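Local coordinates for protein superoxide dismutase (Clostridium difficile, PDB 3TJT) that probably protects cells by converting superoxide radicals into hydrogen peroxide and oxygen at a bound iron(III) ion, at residues Thr161-Tyr173 with Tyr184-Ala197. Residues are numbered along the deposited sequence; the frame is centred on the assembly and turned at random.
Sequences TPIIGLDVWEHAY and YIDNWFNVVNWNGA. With FE (Fe (III) ion), chain B.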
loop_
_atom_site.group_PDB
_atom_site.type_symbol
_atom_site.label_atom_id
_atom_site.label_comp_id
_atom_site.label_asym_id
_atom_site.label_seq_id
_atom_site.Cartn_x
_atom_site.Cartn_y
_atom_site.Cartn_z
ATOM N N THR A 161 -22.784 -4.587 -1.151
ATOM C CA THR A 161 -22.764 -4.238 -2.568
ATOM C C THR A 161 -22.174 -2.848 -2.748
ATOM O O THR A 161 -22.698 -1.882 -2.205
ATOM C CB THR A 161 -24.189 -4.259 -3.148
ATOM O OG1 THR A 161 -24.718 -5.587 -3.043
ATOM C CG2 THR A 161 -24.181 -3.838 -4.611
ATOM N N PRO A 162 -21.072 -2.745 -3.513
ATOM C CA PRO A 162 -20.424 -1.442 -3.713
ATOM C C PRO A 162 -21.292 -0.528 -4.570
ATOM O O PRO A 162 -21.791 -0.954 -5.611
ATOM C CB PRO A 162 -19.137 -1.787 -4.476
ATOM C CG PRO A 162 -18.991 -3.258 -4.402
ATOM C CD PRO A 162 -20.357 -3.835 -4.190
ATOM N N ILE A 163 -21.445 0.715 -4.130
ATOM C CA ILE A 163 -22.234 1.717 -4.838
ATOM C C ILE A 163 -21.292 2.729 -5.504
ATOM O O ILE A 163 -21.362 2.948 -6.710
ATOM C CB ILE A 163 -23.201 2.425 -3.883
ATOM C CG1 ILE A 163 -24.098 1.387 -3.185
ATOM C CG2 ILE A 163 -24.056 3.463 -4.636
ATOM C CD1 ILE A 163 -24.841 0.470 -4.150
ATOM N N ILE A 164 -20.422 3.351 -4.711
ATOM C CA ILE A 164 -19.226 3.994 -5.273
ATOM C C ILE A 164 -17.994 3.510 -4.496
ATOM O O ILE A 164 -18.114 2.962 -3.400
ATOM C CB ILE A 164 -19.289 5.549 -5.257
ATOM C CG1 ILE A 164 -19.077 6.109 -3.848
ATOM C CG2 ILE A 164 -20.596 6.060 -5.906
ATOM C CD1 ILE A 164 -18.959 7.639 -3.792
ATOM N N GLY A 165 -16.813 3.701 -5.062
ATOM C CA GLY A 165 -15.597 3.292 -4.378
ATOM C C GLY A 165 -14.418 4.077 -4.908
ATOM O O GLY A 165 -14.404 4.423 -6.086
ATOM N N LEU A 166 -13.444 4.350 -4.038
ATOM C CA LEU A 166 -12.267 5.152 -4.386
ATOM C C LEU A 166 -10.988 4.389 -4.065
ATOM O O LEU A 166 -10.774 3.945 -2.930
ATOM C CB LEU A 166 -12.282 6.478 -3.617
ATOM C CG LEU A 166 -11.055 7.395 -3.772
ATOM C CD1 LEU A 166 -10.810 7.756 -5.239
ATOM C CD2 LEU A 166 -11.223 8.645 -2.904
ATOM N N ASP A 167 -10.147 4.248 -5.079
ATOM C CA ASP A 167 -8.835 3.616 -4.967
ATOM C C ASP A 167 -7.878 4.580 -4.272
ATOM O O ASP A 167 -7.619 5.668 -4.780
ATOM C CB ASP A 167 -8.343 3.291 -6.382
ATOM C CG ASP A 167 -7.086 2.448 -6.408
ATOM O OD1 ASP A 167 -6.480 2.199 -5.339
ATOM O OD2 ASP A 167 -6.694 2.009 -7.516
ATOM N N VAL A 168 -7.356 4.200 -3.105
ATOM C CA VAL A 168 -6.348 5.042 -2.450
ATOM C C VAL A 168 -4.980 4.372 -2.326
ATOM O O VAL A 168 -4.162 4.775 -1.496
ATOM C CB VAL A 168 -6.807 5.630 -1.076
ATOM C CG1 VAL A 168 -7.938 6.638 -1.272
ATOM C CG2 VAL A 168 -7.227 4.526 -0.107
ATOM N N TRP A 169 -4.730 3.363 -3.153
ATOM C CA TRP A 169 -3.365 2.891 -3.372
ATOM C C TRP A 169 -2.593 4.098 -3.875
ATOM O O TRP A 169 -3.144 4.940 -4.598
ATOM C CB TRP A 169 -3.315 1.811 -4.445
ATOM C CG TRP A 169 -3.744 0.433 -4.004
ATOM C CD1 TRP A 169 -4.951 0.076 -3.460
ATOM C CD2 TRP A 169 -2.976 -0.770 -4.103
ATOM N NE1 TRP A 169 -4.973 -1.280 -3.211
ATOM C CE2 TRP A 169 -3.778 -1.824 -3.606
ATOM C CE3 TRP A 169 -1.691 -1.064 -4.571
ATOM C CZ2 TRP A 169 -3.329 -3.147 -3.557
ATOM C CZ3 TRP A 169 -1.244 -2.389 -4.530
ATOM C CH2 TRP A 169 -2.064 -3.411 -4.024
ATOM N N GLU A 170 -1.317 4.188 -3.527
ATOM C CA GLU A 170 -0.543 5.339 -3.969
ATOM C C GLU A 170 -0.396 5.421 -5.495
ATOM O O GLU A 170 -0.275 6.524 -6.035
ATOM C CB GLU A 170 0.804 5.397 -3.232
ATOM C CG GLU A 170 0.615 5.832 -1.780
ATOM C CD GLU A 170 1.863 5.668 -0.918
ATOM O OE1 GLU A 170 2.659 4.734 -1.164
ATOM O OE2 GLU A 170 2.024 6.487 0.005
ATOM N N HIS A 171 -0.434 4.292 -6.197
ATOM C CA HIS A 171 -0.341 4.374 -7.660
ATOM C C HIS A 171 -1.482 5.193 -8.258
ATOM O O HIS A 171 -1.366 5.718 -9.367
ATOM C CB HIS A 171 -0.192 3.008 -8.357
ATOM C CG HIS A 171 -1.359 2.080 -8.172
ATOM N ND1 HIS A 171 -1.229 0.841 -7.579
ATOM C CD2 HIS A 171 -2.663 2.199 -8.515
ATOM C CE1 HIS A 171 -2.409 0.237 -7.566
ATOM N NE2 HIS A 171 -3.294 1.045 -8.122
ATOM N N ALA A 172 -2.575 5.325 -7.519
ATOM C CA ALA A 172 -3.751 5.994 -8.066
ATOM C C ALA A 172 -3.630 7.506 -8.053
ATOM O O ALA A 172 -4.395 8.196 -8.735
ATOM C CB ALA A 172 -5.018 5.572 -7.319
ATOM N N TYR A 173 -2.688 8.032 -7.272
ATOM C CA TYR A 173 -2.615 9.472 -7.091
ATOM C C TYR A 173 -1.215 10.082 -6.983
ATOM O O TYR A 173 -1.095 11.303 -6.947
ATOM C CB TYR A 173 -3.448 9.922 -5.882
ATOM C CG TYR A 173 -2.985 9.423 -4.515
ATOM C CD1 TYR A 173 -1.996 10.098 -3.794
ATOM C CD2 TYR A 173 -3.572 8.304 -3.930
ATOM C CE1 TYR A 173 -1.598 9.651 -2.511
ATOM C CE2 TYR A 173 -3.176 7.850 -2.658
ATOM C CZ TYR A 173 -2.196 8.524 -1.962
ATOM O OH TYR A 173 -1.818 8.071 -0.708
ATOM N N TYR A 184 -6.368 14.674 -3.683
ATOM C CA TYR A 184 -6.863 13.667 -4.613
ATOM C C TYR A 184 -8.304 13.296 -4.277
ATOM O O TYR A 184 -9.167 13.241 -5.156
ATOM C CB TYR A 184 -5.973 12.429 -4.532
ATOM C CG TYR A 184 -6.515 11.158 -5.163
ATOM C CD1 TYR A 184 -6.761 11.072 -6.531
ATOM C CD2 TYR A 184 -6.725 10.022 -4.387
ATOM C CE1 TYR A 184 -7.226 9.877 -7.110
ATOM C CE2 TYR A 184 -7.184 8.844 -4.939
ATOM C CZ TYR A 184 -7.434 8.771 -6.297
ATOM O OH TYR A 184 -7.876 7.581 -6.823
ATOM N N ILE A 185 -8.560 13.045 -2.999
ATOM C CA ILE A 185 -9.898 12.646 -2.561
ATOM C C ILE A 185 -10.916 13.740 -2.869
ATOM O O ILE A 185 -11.974 13.482 -3.448
ATOM C CB ILE A 185 -9.918 12.313 -1.058
ATOM C CG1 ILE A 185 -9.031 11.091 -0.791
ATOM C CG2 ILE A 185 -11.349 12.073 -0.587
ATOM C CD1 ILE A 185 -8.626 10.924 0.675
ATOM N N ASP A 186 -10.589 14.969 -2.501
ATOM C CA ASP A 186 -11.504 16.077 -2.751
ATOM C C ASP A 186 -11.781 16.263 -4.246
ATOM O O ASP A 186 -12.931 16.439 -4.653
ATOM C CB ASP A 186 -10.966 17.372 -2.149
ATOM C CG ASP A 186 -12.029 18.454 -2.070
ATOM O OD1 ASP A 186 -13.117 18.195 -1.501
ATOM O OD2 ASP A 186 -11.778 19.559 -2.581
ATOM N N ASN A 187 -10.738 16.203 -5.064
ATOM C CA ASN A 187 -10.904 16.379 -6.504
ATOM C C ASN A 187 -11.696 15.260 -7.159
ATOM O O ASN A 187 -12.373 15.476 -8.161
ATOM C CB ASN A 187 -9.551 16.536 -7.190
ATOM C CG ASN A 187 -9.106 17.979 -7.253
ATOM O OD1 ASN A 187 -9.904 18.889 -7.029
ATOM N ND2 ASN A 187 -7.837 18.197 -7.554
ATOM N N TRP A 188 -11.614 14.063 -6.588
ATOM C CA TRP A 188 -12.256 12.904 -7.189
ATOM C C TRP A 188 -13.778 13.057 -7.264
ATOM O O TRP A 188 -14.420 12.513 -8.163
ATOM C CB TRP A 188 -11.873 11.643 -6.417
ATOM C CG TRP A 188 -12.497 10.387 -6.922
ATOM C CD1 TRP A 188 -12.167 9.699 -8.048
ATOM C CD2 TRP A 188 -13.544 9.639 -6.284
ATOM N NE1 TRP A 188 -12.948 8.572 -8.159
ATOM C CE2 TRP A 188 -13.804 8.517 -7.091
ATOM C CE3 TRP A 188 -14.278 9.813 -5.108
ATOM C CZ2 TRP A 188 -14.767 7.566 -6.760
ATOM C CZ3 TRP A 188 -15.243 8.868 -4.782
ATOM C CH2 TRP A 188 -15.479 7.763 -5.608
ATOM N N PHE A 189 -14.351 13.781 -6.316
ATOM C CA PHE A 189 -15.798 13.963 -6.303
ATOM C C PHE A 189 -16.312 14.705 -7.542
ATOM O O PHE A 189 -17.492 14.621 -7.873
ATOM C CB PHE A 189 -16.262 14.604 -4.993
ATOM C CG PHE A 189 -16.475 13.594 -3.898
ATOM C CD1 PHE A 189 -17.698 12.969 -3.750
ATOM C CD2 PHE A 189 -15.435 13.225 -3.063
ATOM C CE1 PHE A 189 -17.895 12.012 -2.765
ATOM C CE2 PHE A 189 -15.623 12.271 -2.079
ATOM C CZ PHE A 189 -16.856 11.663 -1.932
ATOM N N ASN A 190 -15.419 15.401 -8.244
ATOM C CA ASN A 190 -15.802 16.035 -9.507
ATOM C C ASN A 190 -16.034 15.042 -10.638
ATOM O O ASN A 190 -16.670 15.377 -11.636
ATOM C CB ASN A 190 -14.755 17.067 -9.933
ATOM C CG ASN A 190 -14.652 18.211 -8.958
ATOM O OD1 ASN A 190 -13.694 18.307 -8.188
ATOM N ND2 ASN A 190 -15.654 19.075 -8.963
ATOM N N VAL A 191 -15.516 13.825 -10.498
ATOM C CA VAL A 191 -15.667 12.837 -11.567
ATOM C C VAL A 191 -16.512 11.620 -11.190
ATOM O O VAL A 191 -16.678 10.723 -12.004
ATOM C CB VAL A 191 -14.318 12.346 -12.131
ATOM C CG1 VAL A 191 -13.525 13.513 -12.727
ATOM C CG2 VAL A 191 -13.508 11.626 -11.061
ATOM N N VAL A 192 -17.033 11.579 -9.972
ATOM C CA VAL A 192 -17.917 10.467 -9.604
ATOM C C VAL A 192 -19.110 10.402 -10.554
ATOM O O VAL A 192 -19.757 11.422 -10.821
ATOM C CB VAL A 192 -18.427 10.589 -8.161
ATOM C CG1 VAL A 192 -19.489 9.507 -7.877
ATOM C CG2 VAL A 192 -17.277 10.478 -7.173
ATOM N N ASN A 193 -19.392 9.211 -11.075
ATOM C CA ASN A 193 -20.539 9.001 -11.956
ATOM C C ASN A 193 -21.771 8.610 -11.140
ATOM O O ASN A 193 -22.003 7.432 -10.860
ATOM C CB ASN A 193 -20.227 7.924 -13.005
ATOM C CG ASN A 193 -21.379 7.703 -13.986
ATOM O OD1 ASN A 193 -22.456 8.275 -13.836
ATOM N ND2 ASN A 193 -21.154 6.860 -14.983
ATOM N N TRP A 194 -22.560 9.606 -10.760
ATOM C CA TRP A 194 -23.720 9.369 -9.904
ATOM C C TRP A 194 -24.820 8.580 -10.605
ATOM O O TRP A 194 -25.598 7.887 -9.948
ATOM C CB TRP A 194 -24.248 10.679 -9.301
ATOM C CG TRP A 194 -23.331 11.172 -8.233
ATOM C CD1 TRP A 194 -22.483 12.241 -8.297
ATOM C CD2 TRP A 194 -23.114 10.560 -6.954
ATOM N NE1 TRP A 194 -21.762 12.343 -7.123
ATOM C CE2 TRP A 194 -22.138 11.327 -6.282
ATOM C CE3 TRP A 194 -23.664 9.446 -6.308
ATOM C CZ2 TRP A 194 -21.690 11.010 -4.995
ATOM C CZ3 TRP A 194 -23.226 9.135 -5.028
ATOM C CH2 TRP A 194 -22.248 9.915 -4.385
ATOM N N ASN A 195 -24.889 8.674 -11.929
ATOM C CA ASN A 195 -25.849 7.852 -12.671
ATOM C C ASN A 195 -25.471 6.375 -12.614
ATOM O O ASN A 195 -26.336 5.508 -12.463
ATOM C CB ASN A 195 -25.980 8.325 -14.119
ATOM C CG ASN A 195 -26.443 9.771 -14.211
ATOM O OD1 ASN A 195 -27.099 10.279 -13.304
ATOM N ND2 ASN A 195 -26.089 10.443 -15.301
ATOM N N GLY A 196 -24.176 6.097 -12.719
ATOM C CA GLY A 196 -23.683 4.737 -12.569
ATOM C C GLY A 196 -23.915 4.246 -11.148
ATOM O O GLY A 196 -24.314 3.094 -10.936
ATOM N N ALA A 197 -23.678 5.120 -10.175
ATOM C CA ALA A 197 -23.924 4.788 -8.777
ATOM C C ALA A 197 -25.395 4.422 -8.565
ATOM O O ALA A 197 -25.713 3.460 -7.860
ATOM C CB ALA A 197 -23.528 5.936 -7.872
HETATM FE FE FE B . -5.458 0.867 -8.429
HETATM O O HOH W 1 -6.893 7.484 -9.683
HETATM O O HOH W 2 -5.540 -0.328 -6.546
#
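Tyr-184 OH donates a hydrogen bond to Asp-167 O at 2.8 Å. The hydroxyl lies in the plane of the Asp-167 carbonyl, and Asp-167 O sits at the edge of the Tyr-184 ring. Water 1 donates to the same hydroxyl and to Ala-172 O, bridging the hydroxyl to the backbone just after His-171.

Tyr-173 CB makes a CH-pi contact 3.5 Å from the centroid of the Tyr-184 ring. The two rings are tilted by 27° and offset so far that they barely overlap. With CG anti to the backbone N (chi1 175°), Leu-166 extends its branches toward helix 181-188. Its CD1 lies 3.4 Å above the five-membered ring of Trp-188, and Val-192 CG2 covers the opposite face.

This is the C-terminal domain of an iron/manganese superoxide dismutase. Strand 161-167, outermost of the three-stranded antiparallel sheet within this chain, leads into the metal site. Asp-167 OD2 and His-171 NE2 bind the iron(III) ion with water 2, His-30 and His-85. Asp-167 OD1 accepts from Trp-169 N, which closes an Asx turn.

Apolar packing joins Leu-166 CD2 to Ile-185 CG1. It continues at the classic beta bulge where Ile-163 and Ile-164 both face Leu-136. Ile-164 CG2 meets Ala-197 CB at 3.5 Å. Gly-165 O, 3.2 Å from Trp-188 CZ2, is buried without a polar partner.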